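PDB 2FRE: NAD(P)H-flavin oxidoreductase from Agrobacterium tumefaciens str. C58, which binds flavin mononucleotide and, as a member of the nitroreductase family, probably uses NAD(P)H to reduce flavin or other acceptors. Local coordinates for residues Trp67-Phe70 with Val71-Leu74; Ala122-Ala125 with His126-Tyr130. One frame throughout, in Å; residues are numbered along the deposited sequence.

Interaction 1. Residues Trp67-Phe70 with Val71-Leu74; sequences WPLF and VELL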
loop_
_atom_site.group_PDB
_atom_site.type_symbol
_atom_site.label_atom_id
_atom_site.label_comp_id
_atom_site.label_asym_id
_atom_site.label_seq_id
_atom_site.Cartn_x
_atom_site.Cartn_y
_atom_site.Cartn_z
ATOM N N TRP A 67 5.814 -4.206 -26.029
ATOM C CA TRP A 67 5.958 -2.866 -25.501
ATOM C C TRP A 67 4.919 -1.895 -26.087
ATOM O O TRP A 67 4.235 -1.212 -25.343
ATOM C CB TRP A 67 7.369 -2.360 -25.748
ATOM C CG TRP A 67 7.604 -0.991 -25.262
ATOM C CD1 TRP A 67 7.722 0.129 -26.010
ATOM C CD2 TRP A 67 7.701 -0.577 -23.897
ATOM N NE1 TRP A 67 7.910 1.220 -25.200
ATOM C CE2 TRP A 67 7.914 0.812 -23.899
ATOM C CE3 TRP A 67 7.646 -1.251 -22.670
ATOM C CZ2 TRP A 67 8.084 1.541 -22.724
ATOM C CZ3 TRP A 67 7.833 -0.531 -21.513
ATOM C CH2 TRP A 67 8.027 0.851 -21.545
ATOM N N PRO A 68 4.778 -1.843 -27.428
ATOM C CA PRO A 68 3.830 -0.857 -27.975
ATOM C C PRO A 68 2.376 -1.079 -27.562
ATOM O O PRO A 68 1.600 -0.107 -27.417
ATOM C CB PRO A 68 3.986 -0.994 -29.499
ATOM C CG PRO A 68 4.785 -2.207 -29.750
ATOM C CD PRO A 68 5.475 -2.604 -28.482
ATOM N N LEU A 69 2.010 -2.338 -27.358
ATOM C CA LEU A 69 0.690 -2.647 -26.848
ATOM C C LEU A 69 0.525 -2.087 -25.440
ATOM O O LEU A 69 -0.507 -1.493 -25.121
ATOM C CB LEU A 69 0.444 -4.149 -26.859
ATOM C CG LEU A 69 -0.819 -4.620 -26.118
ATOM C CD1 LEU A 69 -2.112 -4.069 -26.763
ATOM C CD2 LEU A 69 -0.811 -6.125 -26.102
ATOM N N PHE A 70 1.523 -2.296 -24.591
ATOM C CA PHE A 70 1.471 -1.774 -23.229
ATOM C C PHE A 70 1.382 -0.249 -23.230
ATOM O O PHE A 70 0.639 0.322 -22.455
ATOM C CB PHE A 70 2.676 -2.253 -22.410
ATOM C CG PHE A 70 2.490 -3.613 -21.803
ATOM C CD1 PHE A 70 2.305 -4.730 -22.597
ATOM C CD2 PHE A 70 2.498 -3.779 -20.416
ATOM C CE1 PHE A 70 2.112 -6.015 -22.020
ATOM C CE2 PHE A 70 2.315 -5.055 -19.846
ATOM C CZ PHE A 70 2.123 -6.154 -20.636
ATOM N N VAL A 71 2.118 0.406 -24.125
ATOM C CA VAL A 71 2.042 1.865 -24.246
ATOM C C VAL A 71 0.637 2.333 -24.676
ATOM O O VAL A 71 0.082 3.282 -24.110
ATOM C CB VAL A 71 3.064 2.406 -25.251
ATOM C CG1 VAL A 71 2.811 3.877 -25.532
ATOM C CG2 VAL A 71 4.508 2.200 -24.741
ATOM N N GLU A 72 0.039 1.657 -25.650
ATOM C CA GLU A 72 -1.202 2.175 -26.237
ATOM C C GLU A 72 -2.418 1.873 -25.366
ATOM O O GLU A 72 -3.496 2.408 -25.628
ATOM C CB GLU A 72 -1.379 1.689 -27.678
ATOM C CG GLU A 72 -1.844 0.276 -27.818
ATOM C CD GLU A 72 -1.827 -0.198 -29.260
ATOM O OE1 GLU A 72 -2.429 0.468 -30.143
ATOM O OE2 GLU A 72 -1.219 -1.261 -29.499
ATOM N N LEU A 73 -2.219 1.035 -24.332
ATOM C CA LEU A 73 -3.206 0.752 -23.298
ATOM C C LEU A 73 -3.273 1.861 -22.237
ATOM O O LEU A 73 -4.173 1.871 -21.402
ATOM C CB LEU A 73 -2.926 -0.590 -22.619
ATOM C CG LEU A 73 -3.218 -1.839 -23.468
ATOM C CD1 LEU A 73 -2.730 -3.088 -22.740
ATOM C CD2 LEU A 73 -4.686 -1.935 -23.790
ATOM N N LEU A 74 -2.340 2.799 -22.294
ATOM C CA LEU A 74 -2.420 4.020 -21.497
ATOM C C LEU A 74 -3.123 5.087 -22.314
ATOM O O LEU A 74 -3.066 5.075 -23.558
ATOM C CB LEU A 74 -1.025 4.531 -21.151
ATOM C CG LEU A 74 0.001 3.478 -20.735
ATOM C CD1 LEU A 74 1.376 4.116 -20.580
ATOM C CD2 LEU A 74 -0.473 2.802 -19.481
#

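Interaction 2. Residues Ala122-Ala125 with His126-Tyr130; sequences AMQA and HLLGY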
loop_
_atom_site.group_PDB
_atom_site.type_symbol
_atom_site.label_atom_id
_atom_site.label_comp_id
_atom_site.label_asym_id
_atom_site.label_seq_id
_atom_site.Cartn_x
_atom_site.Cartn_y
_atom_site.Cartn_z
ATOM N N ALA A 122 6.976 0.227 -5.402
ATOM C CA ALA A 122 7.551 1.580 -5.521
ATOM C C ALA A 122 8.772 1.765 -4.623
ATOM O O ALA A 122 9.781 2.387 -5.023
ATOM C CB ALA A 122 6.492 2.609 -5.207
HETATM N N MSE A 123 8.701 1.203 -3.428
HETATM C CA MSE A 123 9.778 1.288 -2.464
HETATM C C MSE A 123 10.995 0.494 -2.908
HETATM O O MSE A 123 12.105 0.983 -2.870
HETATM C CB MSE A 123 9.289 0.821 -1.100
HETATM C CG MSE A 123 10.169 1.193 0.050
HETATM SE SE MSE A 123 10.505 3.123 0.157
HETATM C CE MSE A 123 11.877 3.087 -0.412
ATOM N N GLN A 124 10.769 -0.733 -3.338
ATOM C CA GLN A 124 11.880 -1.556 -3.830
ATOM C C GLN A 124 12.532 -0.941 -5.079
ATOM O O GLN A 124 13.771 -0.911 -5.203
ATOM C CB GLN A 124 11.453 -3.009 -4.065
ATOM C CG GLN A 124 12.609 -3.977 -4.398
ATOM C CD GLN A 124 13.761 -3.979 -3.409
ATOM O OE1 GLN A 124 14.758 -3.198 -3.526
ATOM N NE2 GLN A 124 13.688 -4.885 -2.464
ATOM N N ALA A 125 11.709 -0.423 -5.980
ATOM C CA ALA A 125 12.198 0.316 -7.153
ATOM C C ALA A 125 13.096 1.494 -6.726
ATOM O O ALA A 125 14.230 1.644 -7.211
ATOM C CB ALA A 125 11.016 0.823 -7.995
ATOM N N HIS A 126 12.566 2.331 -5.842
ATOM C CA HIS A 126 13.342 3.405 -5.233
ATOM C C HIS A 126 14.689 2.930 -4.683
ATOM O O HIS A 126 15.748 3.525 -4.970
ATOM C CB HIS A 126 12.575 4.111 -4.107
ATOM C CG HIS A 126 13.358 5.241 -3.524
ATOM N ND1 HIS A 126 13.988 5.157 -2.301
ATOM C CD2 HIS A 126 13.681 6.445 -4.031
ATOM C CE1 HIS A 126 14.649 6.274 -2.074
ATOM N NE2 HIS A 126 14.502 7.064 -3.120
ATOM N N LEU A 127 14.657 1.857 -3.898
ATOM C CA LEU A 127 15.876 1.346 -3.285
ATOM C C LEU A 127 16.942 0.884 -4.290
ATOM O O LEU A 127 18.147 0.951 -4.000
ATOM C CB LEU A 127 15.552 0.240 -2.279
ATOM C CG LEU A 127 14.845 0.726 -1.005
ATOM C CD1 LEU A 127 14.283 -0.447 -0.229
ATOM C CD2 LEU A 127 15.774 1.557 -0.103
ATOM N N LEU A 128 16.512 0.453 -5.472
ATOM C CA LEU A 128 17.423 0.063 -6.556
ATOM C C LEU A 128 17.882 1.218 -7.445
ATOM O O LEU A 128 18.684 1.011 -8.350
ATOM C CB LEU A 128 16.759 -1.022 -7.424
ATOM C CG LEU A 128 16.565 -2.367 -6.728
ATOM C CD1 LEU A 128 15.716 -3.261 -7.592
ATOM C CD2 LEU A 128 17.926 -3.010 -6.432
ATOM N N GLY A 129 17.391 2.427 -7.193
ATOM C CA GLY A 129 17.840 3.592 -7.927
ATOM C C GLY A 129 16.895 3.995 -9.033
ATOM O O GLY A 129 17.235 4.841 -9.868
ATOM N N TYR A 130 15.702 3.401 -9.040
ATOM C CA TYR A 130 14.680 3.713 -10.051
ATOM C C TYR A 130 13.576 4.545 -9.434
ATOM O O TYR A 130 13.586 4.810 -8.236
ATOM C CB TYR A 130 14.081 2.420 -10.615
ATOM C CG TYR A 130 15.122 1.521 -11.224
ATOM C CD1 TYR A 130 15.775 1.885 -12.377
ATOM C CD2 TYR A 130 15.463 0.311 -10.628
ATOM C CE1 TYR A 130 16.739 1.069 -12.936
ATOM C CE2 TYR A 130 16.422 -0.507 -11.173
ATOM C CZ TYR A 130 17.068 -0.123 -12.320
ATOM O OH TYR A 130 18.012 -0.929 -12.885
#

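Interaction 1. Residues Trp67-Phe70 with Val71-Leu74
Trp67 and Val71, one turn apart, meet on the short helix 67-72 of this nitroreductase-family subunit, whose inner side packs against strand 87-98 of the central sheet. Val71 CG2 sits over one face of the indole of Trp67 in a CH-pi contact, 3.9 Å from the centroid of the five-membered ring and 24° off its normal. The methyl is shifted toward the rim, and Val71 CG2 is nearest Trp67 NE1, 3.6 Å away. The same two residues are also joined by Val71 N donating to Trp67 O at 2.9 Å in a nearly straight bond, and Glu72 N repeats the pattern on Pro68 O at the same length. The ladder then weakens: Leu73 N is shared by two weak bonds, to Leu69 O at 3.2 Å and to Phe70 O at 3.5 Å. Farther round the helix, Leu69 CD1 lies 4.1 Å from Leu73 CG. Two torsions of Leu69 together send CD1 forward along the helix: chi1 170°, which sets CG anti to the backbone N, and chi2 63°. Glu72, with chi1 77°, folds back over the preceding turn, which brings Glu72 OE2 within 3.5 Å of Leu69 CA. Leu88 of strand 87-98 receives both Trp67 and Val71, Leu73 packs on Ile143 of helix 140-146, and Leu69 touches Arg194 of the second subunit. Contacts between the side chains here are mostly apolar or CH-pi, while the hydrogen bonds belong to the backbone. The helix is thus gripped firmly by its first two bonds and more loosely at Leu73, with the valine methyl covering part of one indole face.

Interaction 2. Residues Ala122-Ala125 with His126-Tyr130
A helix C-terminus closed by a Schellman motif joins Ala122-Ala125 to His126-Tyr130, where the long helix 110-127 ends and the chain turns into strand 131-135. Ala125 O is the focus of the turn: Tyr130 N donates to it at 2.9 Å from above the carbonyl plane. Leu128 N is shared between Gln124 O, at 3.1 Å, and, weakly, Ala125 O at the same distance. Gly129, with phi 100°, makes the reversal; a side chain there would press on the carbonyl oxygen of Leu128. Gly129 N bonds back to His126 O at 3.0 Å. Regular helical bonds precede the cap, including His126 N to Ala122 O with an N-H...O angle of 169° and Leu127 N to Met123 O. Residue 123 is a selenomethionine whose chain bends at chi2, and its side chain runs alongside that of His126 in the same direction. The position of its methyl carbon CE is doubtful, as are the contacts CE makes with His126 and Leu127. Better defined is Leu127, where chi1 -70° turns CG back over the preceding turn, placing Leu127 CG 3.3 Å from Met123 O. Beyond the glycine, Tyr130 CB lies 4.3 Å from Ala125 CB, while the Tyr130 hydroxyl is hydrogen-bonded to His35 ND1 of helix 33-44. Leu16 packs against His126 and Leu127, and Gln124 meets Phe17 of the second subunit. Ala125 O therefore receives two N-H groups, one strongly and one weakly, and His126 O takes that of Gly129. His126 ND1, by contrast, is buried by the contact and has no polar partner in the model.

Interaction 1 comes first along the chain and closes well before interaction 2 opens; their centres are 23 Å apart, their nearest atoms are about 12 Å apart, and they do not touch. Interaction 1 takes in the whole of helix 67-72, interaction 2 the C-terminal end of helix 110-127. The two helices connect through the same antiparallel sheet: helix 67-72 packs on strand 87-98, while helix 110-127 packs on strand 153-162, which pairs with 87-98. The side chains of Leu74 and Ala122 each lie about 8 Å from a bound FMN. Both contacts also reach the second subunit, consistent with a dimer built around its flavin sites.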